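Local atomic coordinates of 3-oxoacyl-[acyl-carrier protein] synthase (Thermus thermophilus, PDB entry 1UB7), a protein that probably catalyses the first condensation of fatty acid synthesis, joining acetyl-CoA and malonyl-ACP to give 3-oxobutanoyl-ACP. Residues A[235-248]-A[294-306]. Numbering follows the deposited sequence.
Sequences LTPEDIRLFVPHQA and RIREGDHVLLVSF
L302 N-H bonds to L242 O, and L302 O takes V244 N at 2.7 Å, nearly in line with the carbonyl. R241 N to H300 O and V304 N to V244 O extend the parallel pairing of strands 242-245 and 300-306. H246 N to V304 O is a weak bond. V244 CG2 meets V301 CG1 at 3.6 Å on one face. On the other, L302 CB lies over one face of the F243 ring, and both side chains touch helix 211-233. The strands belong to the C-terminal half of the thiolase fold, and helix 281-292, in the connection between them, covers the L242 and V244 face. The pairing leads to H246, predicted to be catalytic. With CG anti to the backbone N (chi1 174°), its ring brings ND1 over a face of F306. H246 ND1 also makes a weak 3.3 Å bond to F306 O, while NE2 is bonded to N276. Charged and polar groups gather at the other end. D299 CG lies 3.4 Å from R241 CG. The salt bridge from R241 NE to D299 OD1 is long, 3.8 Å, and out of the guanidinium plane. D299 OD2 also accepts R296 N within the turn. Replacing D299 by alanine would probably leave R296 N without this acceptor and take a nearby negative charge from R241. L235 CD1 makes a CH-pi contact over one face of H300, whose ND1 bonds to T318.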
loop_
_atom_site.group_PDB
_atom_site.type_symbol
_atom_site.label_atom_id
_atom_site.label_comp_id
_atom_site.label_asym_id
_atom_site.label_seq_id
_atom_site.Cartn_x
_atom_site.Cartn_y
_atom_site.Cartn_z
ATOM N N LEU A 235 9.792 15.655 24.102
ATOM C CA LEU A 235 10.156 17.052 23.920
ATOM C C LEU A 235 8.928 17.914 24.181
ATOM O O LEU A 235 7.913 17.435 24.689
ATOM C CB LEU A 235 10.627 17.292 22.480
ATOM C CG LEU A 235 11.777 16.470 21.888
ATOM C CD1 LEU A 235 11.862 16.737 20.393
ATOM C CD2 LEU A 235 13.087 16.824 22.558
ATOM N N THR A 236 9.030 19.187 23.817
ATOM C CA THR A 236 7.939 20.137 23.975
ATOM C C THR A 236 8.022 21.002 22.736
ATOM O O THR A 236 9.066 21.045 22.089
ATOM C CB THR A 236 8.135 21.045 25.207
ATOM O OG1 THR A 236 9.121 22.044 24.915
ATOM C CG2 THR A 236 8.608 20.226 26.407
ATOM N N PRO A 237 6.936 21.713 22.398
ATOM C CA PRO A 237 6.917 22.582 21.214
ATOM C C PRO A 237 8.176 23.448 21.073
ATOM O O PRO A 237 8.696 23.655 19.976
ATOM C CB PRO A 237 5.656 23.415 21.424
ATOM C CG PRO A 237 4.743 22.447 22.126
ATOM C CD PRO A 237 5.666 21.802 23.140
ATOM N N GLU A 238 8.666 23.940 22.202
ATOM C CA GLU A 238 9.843 24.796 22.226
ATOM C C GLU A 238 11.098 24.073 21.765
ATOM O O GLU A 238 12.114 24.704 21.487
ATOM C CB GLU A 238 10.053 25.357 23.637
ATOM C CG GLU A 238 8.939 26.282 24.090
ATOM C CD GLU A 238 7.564 25.641 23.968
ATOM O OE1 GLU A 238 7.301 24.645 24.679
ATOM O OE2 GLU A 238 6.751 26.130 23.149
ATOM N N ASP A 239 11.035 22.749 21.696
ATOM C CA ASP A 239 12.180 21.971 21.246
ATOM C C ASP A 239 12.159 21.798 19.725
ATOM O O ASP A 239 13.163 21.393 19.124
ATOM C CB ASP A 239 12.185 20.594 21.906
ATOM C CG ASP A 239 12.642 20.637 23.345
ATOM O OD1 ASP A 239 13.789 21.064 23.589
ATOM O OD2 ASP A 239 11.854 20.239 24.227
ATOM N N ILE A 240 11.022 22.122 19.107
ATOM C CA ILE A 240 10.864 21.970 17.665
ATOM C C ILE A 240 11.372 23.148 16.841
ATOM O O ILE A 240 10.832 24.250 16.929
ATOM C CB ILE A 240 9.377 21.708 17.290
ATOM C CG1 ILE A 240 8.814 20.546 18.120
ATOM C CG2 ILE A 240 9.268 21.348 15.818
ATOM C CD1 ILE A 240 9.619 19.238 18.004
ATOM N N ARG A 241 12.405 22.895 16.035
ATOM C CA ARG A 241 13.016 23.893 15.148
ATOM C C ARG A 241 12.084 24.308 13.998
ATOM O O ARG A 241 12.005 25.485 13.645
ATOM C CB ARG A 241 14.334 23.339 14.578
ATOM C CG ARG A 241 14.976 24.154 13.448
ATOM C CD ARG A 241 15.309 25.578 13.869
ATOM N NE ARG A 241 16.135 25.617 15.075
ATOM C CZ ARG A 241 16.645 26.729 15.601
ATOM N NH1 ARG A 241 16.418 27.906 15.025
ATOM N NH2 ARG A 241 17.373 26.666 16.711
ATOM N N LEU A 242 11.382 23.348 13.410
ATOM C CA LEU A 242 10.470 23.672 12.320
ATOM C C LEU A 242 9.340 22.652 12.211
ATOM O O LEU A 242 9.565 21.441 12.306
ATOM C CB LEU A 242 11.234 23.745 10.998
ATOM C CG LEU A 242 10.465 24.075 9.712
ATOM C CD1 LEU A 242 10.053 25.536 9.702
ATOM C CD2 LEU A 242 11.347 23.780 8.509
ATOM N N PHE A 243 8.124 23.160 12.037
ATOM C CA PHE A 243 6.939 22.330 11.898
ATOM C C PHE A 243 6.667 22.272 10.417
ATOM O O PHE A 243 6.617 23.307 9.763
ATOM C CB PHE A 243 5.728 22.953 12.600
ATOM C CG PHE A 243 5.796 22.893 14.098
ATOM C CD1 PHE A 243 6.799 23.568 14.796
ATOM C CD2 PHE A 243 4.862 22.151 14.819
ATOM C CE1 PHE A 243 6.868 23.503 16.195
ATOM C CE2 PHE A 243 4.926 22.081 16.214
ATOM C CZ PHE A 243 5.930 22.757 16.901
ATOM N N VAL A 244 6.493 21.061 9.895
ATOM C CA VAL A 244 6.235 20.872 8.480
ATOM C C VAL A 244 4.930 20.128 8.349
ATOM O O VAL A 244 4.847 18.916 8.583
ATOM C CB VAL A 244 7.365 20.075 7.812
ATOM C CG1 VAL A 244 7.274 20.214 6.299
ATOM C CG2 VAL A 244 8.714 20.566 8.323
ATOM N N PRO A 245 3.872 20.865 8.007
ATOM C CA PRO A 245 2.540 20.286 7.847
ATOM C C PRO A 245 2.198 19.966 6.409
ATOM O O PRO A 245 2.859 20.430 5.484
ATOM C CB PRO A 245 1.642 21.387 8.379
ATOM C CG PRO A 245 2.320 22.611 7.796
ATOM C CD PRO A 245 3.785 22.337 8.130
ATOM N N HIS A 246 1.152 19.170 6.234
ATOM C CA HIS A 246 0.670 18.844 4.909
ATOM C C HIS A 246 0.319 20.214 4.313
ATOM O O HIS A 246 -0.251 21.053 4.999
ATOM C CB HIS A 246 -0.594 17.989 5.019
ATOM C CG HIS A 246 -1.255 17.712 3.706
ATOM N ND1 HIS A 246 -2.590 17.383 3.600
ATOM C CD2 HIS A 246 -0.762 17.697 2.444
ATOM C CE1 HIS A 246 -2.892 17.180 2.330
ATOM N NE2 HIS A 246 -1.800 17.364 1.608
ATOM N N GLN A 247 0.671 20.447 3.056
ATOM C CA GLN A 247 0.367 21.726 2.416
ATOM C C GLN A 247 -0.944 21.631 1.655
ATOM O O GLN A 247 -0.950 21.546 0.432
ATOM C CB GLN A 247 1.479 22.123 1.443
ATOM C CG GLN A 247 2.851 22.220 2.080
ATOM C CD GLN A 247 2.957 23.361 3.066
ATOM O OE1 GLN A 247 2.871 24.529 2.686
ATOM N NE2 GLN A 247 3.145 23.030 4.338
ATOM N N ALA A 248 -2.055 21.650 2.380
ATOM C CA ALA A 248 -3.365 21.564 1.748
ATOM C C ALA A 248 -4.063 22.924 1.665
ATOM O O ALA A 248 -4.640 23.282 0.635
ATOM C CB ALA A 248 -4.238 20.580 2.513
ATOM N N ARG A 294 16.992 26.101 7.134
ATOM C CA ARG A 294 16.034 26.179 8.235
ATOM C C ARG A 294 15.994 24.839 8.943
ATOM O O ARG A 294 15.524 24.728 10.076
ATOM C CB ARG A 294 14.655 26.507 7.711
ATOM C CG ARG A 294 14.651 27.645 6.718
ATOM C CD ARG A 294 13.232 27.855 6.252
ATOM N NE ARG A 294 12.381 28.151 7.399
ATOM C CZ ARG A 294 11.059 28.205 7.350
ATOM N NH1 ARG A 294 10.428 27.974 6.209
ATOM N NH2 ARG A 294 10.372 28.510 8.441
ATOM N N ILE A 295 16.468 23.816 8.252
ATOM C CA ILE A 295 16.541 22.488 8.826
ATOM C C ILE A 295 18.009 22.165 8.715
ATOM O O ILE A 295 18.609 22.377 7.666
ATOM C CB ILE A 295 15.716 21.443 8.017
ATOM C CG1 ILE A 295 14.241 21.520 8.416
ATOM C CG2 ILE A 295 16.245 20.036 8.271
ATOM C CD1 ILE A 295 13.359 20.516 7.672
ATOM N N ARG A 296 18.593 21.683 9.805
ATOM C CA ARG A 296 20.007 21.332 9.816
ATOM C C ARG A 296 20.239 20.140 10.718
ATOM O O ARG A 296 19.444 19.862 11.620
ATOM C CB ARG A 296 20.860 22.497 10.329
ATOM C CG ARG A 296 20.597 23.813 9.646
ATOM C CD ARG A 296 21.478 24.898 10.244
ATOM N NE ARG A 296 21.102 26.234 9.780
ATOM C CZ ARG A 296 21.758 27.344 10.095
ATOM N NH1 ARG A 296 22.827 27.280 10.881
ATOM N NH2 ARG A 296 21.360 28.511 9.612
ATOM N N GLU A 297 21.341 19.445 10.481
ATOM C CA GLU A 297 21.665 18.292 11.288
ATOM C C GLU A 297 21.522 18.687 12.741
ATOM O O GLU A 297 22.049 19.716 13.163
ATOM C CB GLU A 297 23.086 17.832 11.006
ATOM C CG GLU A 297 23.527 16.699 11.886
ATOM C CD GLU A 297 24.583 15.846 11.227
ATOM O OE1 GLU A 297 24.286 15.232 10.180
ATOM O OE2 GLU A 297 25.711 15.787 11.751
ATOM N N GLY A 298 20.776 17.888 13.498
ATOM C CA GLY A 298 20.585 18.178 14.907
ATOM C C GLY A 298 19.254 18.795 15.293
ATOM O O GLY A 298 18.888 18.733 16.466
ATOM N N ASP A 299 18.534 19.381 14.334
ATOM C CA ASP A 299 17.239 20.005 14.617
ATOM C C ASP A 299 16.122 18.985 14.838
ATOM O O ASP A 299 16.175 17.852 14.343
ATOM C CB ASP A 299 16.786 20.911 13.468
ATOM C CG ASP A 299 17.701 22.105 13.240
ATOM O OD1 ASP A 299 18.311 22.613 14.219
ATOM O OD2 ASP A 299 17.783 22.547 12.067
ATOM N N HIS A 300 15.101 19.398 15.580
ATOM C CA HIS A 300 13.958 18.535 15.819
ATOM C C HIS A 300 12.875 19.031 14.886
ATOM O O HIS A 300 12.414 20.161 15.009
ATOM C CB HIS A 300 13.493 18.633 17.266
ATOM C CG HIS A 300 14.539 18.224 18.251
ATOM N ND1 HIS A 300 15.261 17.057 18.123
ATOM C CD2 HIS A 300 15.002 18.833 19.369
ATOM C CE1 HIS A 300 16.127 16.965 19.117
ATOM N NE2 HIS A 300 15.991 18.030 19.888
ATOM N N VAL A 301 12.489 18.189 13.935
ATOM C CA VAL A 301 11.465 18.560 12.979
ATOM C C VAL A 301 10.187 17.765 13.199
ATOM O O VAL A 301 10.217 16.561 13.495
ATOM C CB VAL A 301 11.947 18.328 11.539
ATOM C CG1 VAL A 301 10.981 18.987 10.553
ATOM C CG2 VAL A 301 13.361 18.871 11.379
ATOM N N LEU A 302 9.058 18.444 13.063
ATOM C CA LEU A 302 7.790 17.779 13.229
ATOM C C LEU A 302 7.070 17.756 11.914
ATOM O O LEU A 302 6.974 18.782 11.236
ATOM C CB LEU A 302 6.907 18.480 14.252
ATOM C CG LEU A 302 5.538 17.793 14.248
ATOM C CD1 LEU A 302 5.108 17.560 15.665
ATOM C CD2 LEU A 302 4.509 18.617 13.431
ATOM N N LEU A 303 6.559 16.575 11.571
ATOM C CA LEU A 303 5.815 16.364 10.338
ATOM C C LEU A 303 4.408 15.978 10.773
ATOM O O LEU A 303 4.241 15.231 11.746
ATOM C CB LEU A 303 6.430 15.219 9.522
ATOM C CG LEU A 303 7.939 15.228 9.263
ATOM C CD1 LEU A 303 8.340 13.960 8.520
ATOM C CD2 LEU A 303 8.320 16.460 8.447
ATOM N N VAL A 304 3.402 16.474 10.056
ATOM C CA VAL A 304 2.035 16.166 10.400
ATOM C C VAL A 304 1.175 16.273 9.147
ATOM O O VAL A 304 1.400 17.150 8.313
ATOM C CB VAL A 304 1.516 17.136 11.515
ATOM C CG1 VAL A 304 1.558 18.581 11.025
ATOM C CG2 VAL A 304 0.098 16.760 11.930
ATOM N N SER A 305 0.202 15.369 9.005
ATOM C CA SER A 305 -0.681 15.376 7.838
ATOM C C SER A 305 -2.050 14.762 8.136
ATOM O O SER A 305 -2.213 13.984 9.072
ATOM C CB SER A 305 -0.021 14.635 6.662
ATOM O OG SER A 305 -0.868 14.609 5.517
ATOM N N PHE A 306 -3.024 15.133 7.318
ATOM C CA PHE A 306 -4.403 14.678 7.447
ATOM C C PHE A 306 -4.870 14.430 6.024
ATOM O O PHE A 306 -4.266 14.946 5.088
ATOM C CB PHE A 306 -5.273 15.791 8.039
ATOM C CG PHE A 306 -5.303 17.045 7.191
ATOM C CD1 PHE A 306 -4.333 18.042 7.352
ATOM C CD2 PHE A 306 -6.257 17.200 6.178
ATOM C CE1 PHE A 306 -4.312 19.179 6.514
ATOM C CE2 PHE A 306 -6.243 18.330 5.333
ATOM C CZ PHE A 306 -5.267 19.319 5.504
#